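PDB 5UXX: RNA polymerase sigma factor from Bartonella quintana, which probably acts as an ECF-type sigma factor of the sigma-70 family, binding promoter DNA and directing RNA polymerase to its target genes. Local coordinates for residues P17-F22 / W60-L65; E34-D39 / N67-Q72. All blocks are in the same frame, centred on the assembly; numbering follows the deposited sequence.

Interaction 1. Residues P17-F22 / W60-L65; sequences PALRAF and WLFTIL
L61 opens the contact from helix 57-81, its CB lying 4.3 Å from CD1 of L19. That branch is the end of a leucine whose CG stands anti to the backbone N (chi1 -171°), a torsion that carries the side chain across to the other helix although its CB starts off to one side. The rest of L61 turns to V15 and L12, about one and two turns earlier on helix 7-26.

F62 follows and buries more surface here than any other residue of the two segments. Its ring fits among A18, L19 and F22. CZ at the far end comes 3.6 Å from the carbonyl O of A18, an oxygen already engaged by the backbone N of F22, while CD1 packs 3.7 Å from CD1 of L19. The rings of F22 and F62 form an offset stack, with centroids 4.5 Å apart and planes inclined by 22°; CE2 of F62 lies over one face of F22, 3.4 Å from its CG. A flat aromatic suits this place because its face can stack on F22 while its rim meets L19 and A18. F129 meets F62 edge-to-face, and L123 touches both phenylalanines, so the pair also joins region 2 to the C-terminal part of the chain.

One turn on, L65 divides its branches: CD1 reaches CD1 of L19 at 3.7 Å, and CD2 sits obliquely beside the F22 ring. The forked leucine thereby serves two neighbours at once.

Segments 17-22 and 60-65, whose axes approach to 10.5 Å, run roughly parallel, crossing at -32°, and meet through mostly buried apolar side chains. This is the core packing of the all-helical sigma-70 region 2 domain.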
loop_
_atom_site.group_PDB
_atom_site.type_symbol
_atom_site.label_atom_id
_atom_site.label_comp_id
_atom_site.label_asym_id
_atom_site.label_seq_id
_atom_site.Cartn_x
_atom_site.Cartn_y
_atom_site.Cartn_z
ATOM N N PRO A 17 3.701 8.922 4.625
ATOM C CA PRO A 17 3.548 9.076 3.171
ATOM C C PRO A 17 3.552 7.750 2.409
ATOM O O PRO A 17 2.774 7.582 1.472
ATOM C CB PRO A 17 4.766 9.917 2.777
ATOM C CG PRO A 17 5.128 10.650 4.008
ATOM C CD PRO A 17 4.854 9.694 5.125
ATOM N N ALA A 18 4.423 6.828 2.807
ATOM C CA ALA A 18 4.497 5.524 2.158
ATOM C C ALA A 18 3.263 4.695 2.490
ATOM O O ALA A 18 2.786 3.913 1.666
ATOM C CB ALA A 18 5.760 4.790 2.578
ATOM N N LEU A 19 2.758 4.868 3.707
ATOM C CA LEU A 19 1.554 4.181 4.152
ATOM C C LEU A 19 0.353 4.585 3.301
ATOM O O LEU A 19 -0.478 3.750 2.942
ATOM C CB LEU A 19 1.283 4.482 5.627
ATOM C CG LEU A 19 0.178 3.672 6.303
ATOM C CD1 LEU A 19 0.567 2.203 6.387
ATOM C CD2 LEU A 19 -0.128 4.231 7.683
ATOM N N ARG A 20 0.270 5.874 2.983
ATOM C CA ARG A 20 -0.803 6.394 2.146
ATOM C C ARG A 20 -0.692 5.875 0.715
ATOM O O ARG A 20 -1.696 5.532 0.090
ATOM C CB ARG A 20 -0.794 7.925 2.153
ATOM C CG ARG A 20 -1.811 8.557 1.217
ATOM C CD ARG A 20 -1.785 10.073 1.316
ATOM N NE ARG A 20 -2.566 10.707 0.259
ATOM C CZ ARG A 20 -2.091 10.997 -0.948
ATOM N NH1 ARG A 20 -0.833 10.715 -1.253
ATOM N NH2 ARG A 20 -2.875 11.572 -1.850
ATOM N N ALA A 21 0.535 5.823 0.202
ATOM C CA ALA A 21 0.788 5.316 -1.143
ATOM C C ALA A 21 0.402 3.845 -1.250
ATOM O O ALA A 21 -0.080 3.391 -2.289
ATOM C CB ALA A 21 2.248 5.510 -1.520
ATOM N N PHE A 22 0.623 3.107 -0.168
ATOM C CA PHE A 22 0.267 1.696 -0.104
ATOM C C PHE A 22 -1.245 1.516 -0.173
ATOM O O PHE A 22 -1.742 0.624 -0.860
ATOM C CB PHE A 22 0.821 1.064 1.174
ATOM C CG PHE A 22 0.548 -0.408 1.295
ATOM C CD1 PHE A 22 0.926 -1.283 0.290
ATOM C CD2 PHE A 22 -0.074 -0.920 2.423
ATOM C CE1 PHE A 22 0.678 -2.639 0.401
ATOM C CE2 PHE A 22 -0.323 -2.275 2.542
ATOM C CZ PHE A 22 0.055 -3.137 1.529
ATOM N N TRP A 60 4.989 -3.477 10.393
ATOM C CA TRP A 60 3.952 -3.551 11.415
ATOM C C TRP A 60 2.758 -2.681 11.032
ATOM O O TRP A 60 1.605 -3.092 11.171
ATOM C CB TRP A 60 4.513 -3.120 12.773
ATOM C CG TRP A 60 3.558 -3.283 13.916
ATOM C CD1 TRP A 60 3.200 -4.451 14.523
ATOM C CD2 TRP A 60 2.847 -2.242 14.598
ATOM N NE1 TRP A 60 2.306 -4.203 15.536
ATOM C CE2 TRP A 60 2.074 -2.855 15.604
ATOM C CE3 TRP A 60 2.788 -0.852 14.455
ATOM C CZ2 TRP A 60 1.250 -2.127 16.462
ATOM C CZ3 TRP A 60 1.970 -0.131 15.308
ATOM C CH2 TRP A 60 1.213 -0.770 16.298
ATOM N N LEU A 61 3.047 -1.479 10.544
ATOM C CA LEU A 61 2.011 -0.533 10.144
ATOM C C LEU A 61 1.287 -0.992 8.883
ATOM O O LEU A 61 0.063 -0.896 8.792
ATOM C CB LEU A 61 2.617 0.855 9.926
ATOM C CG LEU A 61 3.112 1.561 11.191
ATOM C CD1 LEU A 61 3.905 2.809 10.843
ATOM C CD2 LEU A 61 1.944 1.905 12.095
ATOM N N PHE A 62 2.050 -1.488 7.912
ATOM C CA PHE A 62 1.483 -1.974 6.658
ATOM C C PHE A 62 0.570 -3.173 6.890
ATOM O O PHE A 62 -0.434 -3.341 6.198
ATOM C CB PHE A 62 2.593 -2.344 5.673
ATOM C CG PHE A 62 3.096 -1.186 4.852
ATOM C CD1 PHE A 62 3.447 0.013 5.452
ATOM C CD2 PHE A 62 3.222 -1.302 3.477
ATOM C CE1 PHE A 62 3.910 1.075 4.697
ATOM C CE2 PHE A 62 3.687 -0.243 2.716
ATOM C CZ PHE A 62 4.030 0.946 3.326
ATOM N N THR A 63 0.926 -4.003 7.865
ATOM C CA THR A 63 0.125 -5.169 8.219
ATOM C C THR A 63 -1.258 -4.756 8.716
ATOM O O THR A 63 -2.266 -5.363 8.353
ATOM C CB THR A 63 0.817 -6.022 9.299
ATOM O OG1 THR A 63 2.123 -6.400 8.847
ATOM C CG2 THR A 63 0.005 -7.275 9.596
ATOM N N ILE A 64 -1.298 -3.719 9.547
ATOM C CA ILE A 64 -2.561 -3.208 10.070
ATOM C C ILE A 64 -3.450 -2.676 8.949
ATOM O O ILE A 64 -4.644 -2.978 8.899
ATOM C CB ILE A 64 -2.328 -2.092 11.106
ATOM C CG1 ILE A 64 -1.597 -2.649 12.331
ATOM C CG2 ILE A 64 -3.648 -1.457 11.518
ATOM C CD1 ILE A 64 -1.228 -1.596 13.355
ATOM N N LEU A 65 -2.862 -1.900 8.045
ATOM C CA LEU A 65 -3.606 -1.329 6.926
ATOM C C LEU A 65 -4.092 -2.421 5.979
ATOM O O LEU A 65 -5.241 -2.400 5.538
ATOM C CB LEU A 65 -2.748 -0.311 6.165
ATOM C CG LEU A 65 -3.470 0.566 5.135
ATOM C CD1 LEU A 65 -2.885 1.967 5.120
ATOM C CD2 LEU A 65 -3.408 -0.043 3.741
#

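Interaction 2. Residues E34-D39 / N67-Q72; sequences EDLVQD and NEFYSQ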
loop_
_atom_site.group_PDB
_atom_site.type_symbol
_atom_site.label_atom_id
_atom_site.label_comp_id
_atom_site.label_asym_id
_atom_site.label_seq_id
_atom_site.Cartn_x
_atom_site.Cartn_y
_atom_site.Cartn_z
ATOM N N GLU A 34 -8.253 7.070 1.479
ATOM C CA GLU A 34 -7.792 8.046 2.458
ATOM C C GLU A 34 -8.329 7.743 3.858
ATOM O O GLU A 34 -7.653 7.988 4.857
ATOM C CB GLU A 34 -8.221 9.455 2.030
ATOM C CG GLU A 34 -7.339 10.098 0.960
ATOM C CD GLU A 34 -5.944 10.458 1.439
ATOM O OE1 GLU A 34 -5.628 10.242 2.627
ATOM O OE2 GLU A 34 -5.156 10.961 0.611
ATOM N N ASP A 35 -9.542 7.203 3.922
ATOM C CA ASP A 35 -10.133 6.768 5.187
ATOM C C ASP A 35 -9.419 5.546 5.751
ATOM O O ASP A 35 -9.339 5.365 6.966
ATOM C CB ASP A 35 -11.622 6.468 5.010
ATOM C CG ASP A 35 -12.451 7.724 4.830
ATOM O OD1 ASP A 35 -11.953 8.818 5.167
ATOM O OD2 ASP A 35 -13.601 7.615 4.353
ATOM N N LEU A 36 -8.913 4.708 4.852
ATOM C CA LEU A 36 -8.174 3.510 5.231
ATOM C C LEU A 36 -6.922 3.856 6.030
ATOM O O LEU A 36 -6.594 3.188 7.010
ATOM C CB LEU A 36 -7.802 2.707 3.985
ATOM C CG LEU A 36 -7.209 1.313 4.190
ATOM C CD1 LEU A 36 -8.143 0.448 5.017
ATOM C CD2 LEU A 36 -6.924 0.669 2.845
ATOM N N VAL A 37 -6.226 4.905 5.604
ATOM C CA VAL A 37 -5.041 5.379 6.309
ATOM C C VAL A 37 -5.417 5.913 7.688
ATOM O O VAL A 37 -4.745 5.629 8.681
ATOM C CB VAL A 37 -4.318 6.483 5.515
ATOM C CG1 VAL A 37 -3.100 6.977 6.279
ATOM C CG2 VAL A 37 -3.913 5.968 4.145
ATOM N N GLN A 38 -6.496 6.689 7.735
ATOM C CA GLN A 38 -7.000 7.255 8.981
ATOM C C GLN A 38 -7.293 6.172 10.018
ATOM O O GLN A 38 -6.879 6.279 11.172
ATOM C CB GLN A 38 -8.257 8.086 8.714
ATOM C CG GLN A 38 -8.638 9.019 9.848
ATOM C CD GLN A 38 -9.704 10.018 9.448
ATOM O OE1 GLN A 38 -9.400 11.097 8.938
ATOM N NE2 GLN A 38 -10.964 9.665 9.678
ATOM N N ASP A 39 -8.008 5.132 9.599
ATOM C CA ASP A 39 -8.350 4.027 10.488
ATOM C C ASP A 39 -7.103 3.288 10.963
ATOM O O ASP A 39 -7.038 2.835 12.103
ATOM C CB ASP A 39 -9.302 3.050 9.793
ATOM C CG ASP A 39 -10.660 3.660 9.507
ATOM O OD1 ASP A 39 -11.010 4.671 10.152
ATOM O OD2 ASP A 39 -11.382 3.126 8.639
ATOM N N ASN A 67 -4.718 -5.584 6.616
ATOM C CA ASN A 67 -5.755 -6.410 7.219
ATOM C C ASN A 67 -7.073 -5.659 7.337
ATOM O O ASN A 67 -8.145 -6.244 7.189
ATOM C CB ASN A 67 -5.307 -6.911 8.594
ATOM C CG ASN A 67 -4.257 -8.000 8.501
ATOM O OD1 ASN A 67 -4.217 -8.760 7.532
ATOM N ND2 ASN A 67 -3.398 -8.084 9.511
ATOM N N GLU A 68 -6.987 -4.360 7.601
ATOM C CA GLU A 68 -8.175 -3.523 7.661
ATOM C C GLU A 68 -8.803 -3.396 6.279
ATOM O O GLU A 68 -10.025 -3.378 6.145
ATOM C CB GLU A 68 -7.837 -2.140 8.226
ATOM C CG GLU A 68 -8.998 -1.154 8.203
ATOM C CD GLU A 68 -10.167 -1.589 9.072
ATOM O OE1 GLU A 68 -9.969 -2.427 9.976
ATOM O OE2 GLU A 68 -11.291 -1.090 8.846
ATOM N N PHE A 69 -7.960 -3.329 5.253
ATOM C CA PHE A 69 -8.431 -3.203 3.878
ATOM C C PHE A 69 -9.220 -4.431 3.432
ATOM O O PHE A 69 -10.312 -4.306 2.880
ATOM C CB PHE A 69 -7.257 -2.967 2.926
ATOM C CG PHE A 69 -7.609 -3.151 1.477
ATOM C CD1 PHE A 69 -8.375 -2.206 0.812
ATOM C CD2 PHE A 69 -7.176 -4.267 0.779
ATOM C CE1 PHE A 69 -8.703 -2.371 -0.522
ATOM C CE2 PHE A 69 -7.500 -4.438 -0.555
ATOM C CZ PHE A 69 -8.265 -3.490 -1.206
ATOM N N TYR A 70 -8.663 -5.614 3.671
ATOM C CA TYR A 70 -9.329 -6.853 3.284
ATOM C C TYR A 70 -10.591 -7.064 4.114
ATOM O O TYR A 70 -11.549 -7.687 3.656
ATOM C CB TYR A 70 -8.382 -8.049 3.433
ATOM C CG TYR A 70 -7.297 -8.093 2.380
ATOM C CD1 TYR A 70 -7.614 -8.239 1.035
ATOM C CD2 TYR A 70 -5.957 -7.993 2.729
ATOM C CE1 TYR A 70 -6.626 -8.278 0.068
ATOM C CE2 TYR A 70 -4.963 -8.031 1.769
ATOM C CZ TYR A 70 -5.303 -8.174 0.442
ATOM O OH TYR A 70 -4.314 -8.215 -0.515
ATOM N N SER A 71 -10.582 -6.538 5.334
ATOM C CA SER A 71 -11.757 -6.578 6.196
ATOM C C SER A 71 -12.891 -5.750 5.592
ATOM O O SER A 71 -14.053 -6.156 5.623
ATOM C CB SER A 71 -11.416 -6.073 7.599
ATOM O OG SER A 71 -12.576 -5.989 8.407
ATOM N N GLN A 72 -12.543 -4.589 5.044
ATOM C CA GLN A 72 -13.519 -3.722 4.391
ATOM C C GLN A 72 -14.087 -4.378 3.138
ATOM O O GLN A 72 -15.286 -4.289 2.872
ATOM C CB GLN A 72 -12.889 -2.374 4.026
ATOM C CG GLN A 72 -12.358 -1.568 5.203
ATOM C CD GLN A 72 -13.451 -0.903 6.019
ATOM O OE1 GLN A 72 -14.640 -1.138 5.804
ATOM N NE2 GLN A 72 -13.048 -0.064 6.966
#
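L36 reaches over to E68 and F69 with its two methyl branches, joining helices 33-46 and 57-81 of the sigma-70 region 2 bundle, whose segments here cross steeply, at 126°. Its first torsion is extended, swinging the fork towards helix 57-81. CD1 rests 3.7 Å from CG of E68, using the aliphatic part of an acidic residue, and CD2 packs 3.7 Å from CB of F69. A leucine fits because each methyl can fill a different spot between the helices. F69 supplies its CB and the near side of its ring, with CD1 3.8 Å from CD2 of L36, while the ring continues to L26 of helix 7-26. A23 of that same helix lies against L36, covering it from a third helix.

Toward the more exposed side the contact becomes polar. E68 leaves its backbone in the same way as L36 but bends at chi2 (63°), so that its methylenes stay beside the leucine while the carboxylate turns away to the polar fringe. There it has a long, weak ion pair with K43. OE2 of E68 is also 4.2 Å from OD2 of D39, a like-charge approach probably costing some energy that the lysine may partly offset. Q72, a neutral amide, suits a place beside two acids because it adds no further negative charge; it bends at chi2 too and reaches out towards D39. Its side chain crosses that of D39 at about a right angle, the amide and carboxylate planes 27° apart, with NE2 of Q72 4.0 Å from OD2 of D39.

Overall arrangement
Interactions 1 and 2 lie within the region 2 domain, their centres about 10 Å apart, and share helix 57-81. Its earlier part packs on helix 7-26 in interaction 1, its later part on helix 33-46 in interaction 2. Their segments alternate along the chain: 17-22, 34-39, 60-65, 67-72. The two contacts also touch directly, L65 packing on L36 and R20 on V37, while R20 and E34 form a salt bridge; R20 makes a second one to an acidic side chain of the other protein's chain. Three helices are thus packed into one compact unit, which in sigma-70 factors generally serves core polymerase binding and promoter recognition.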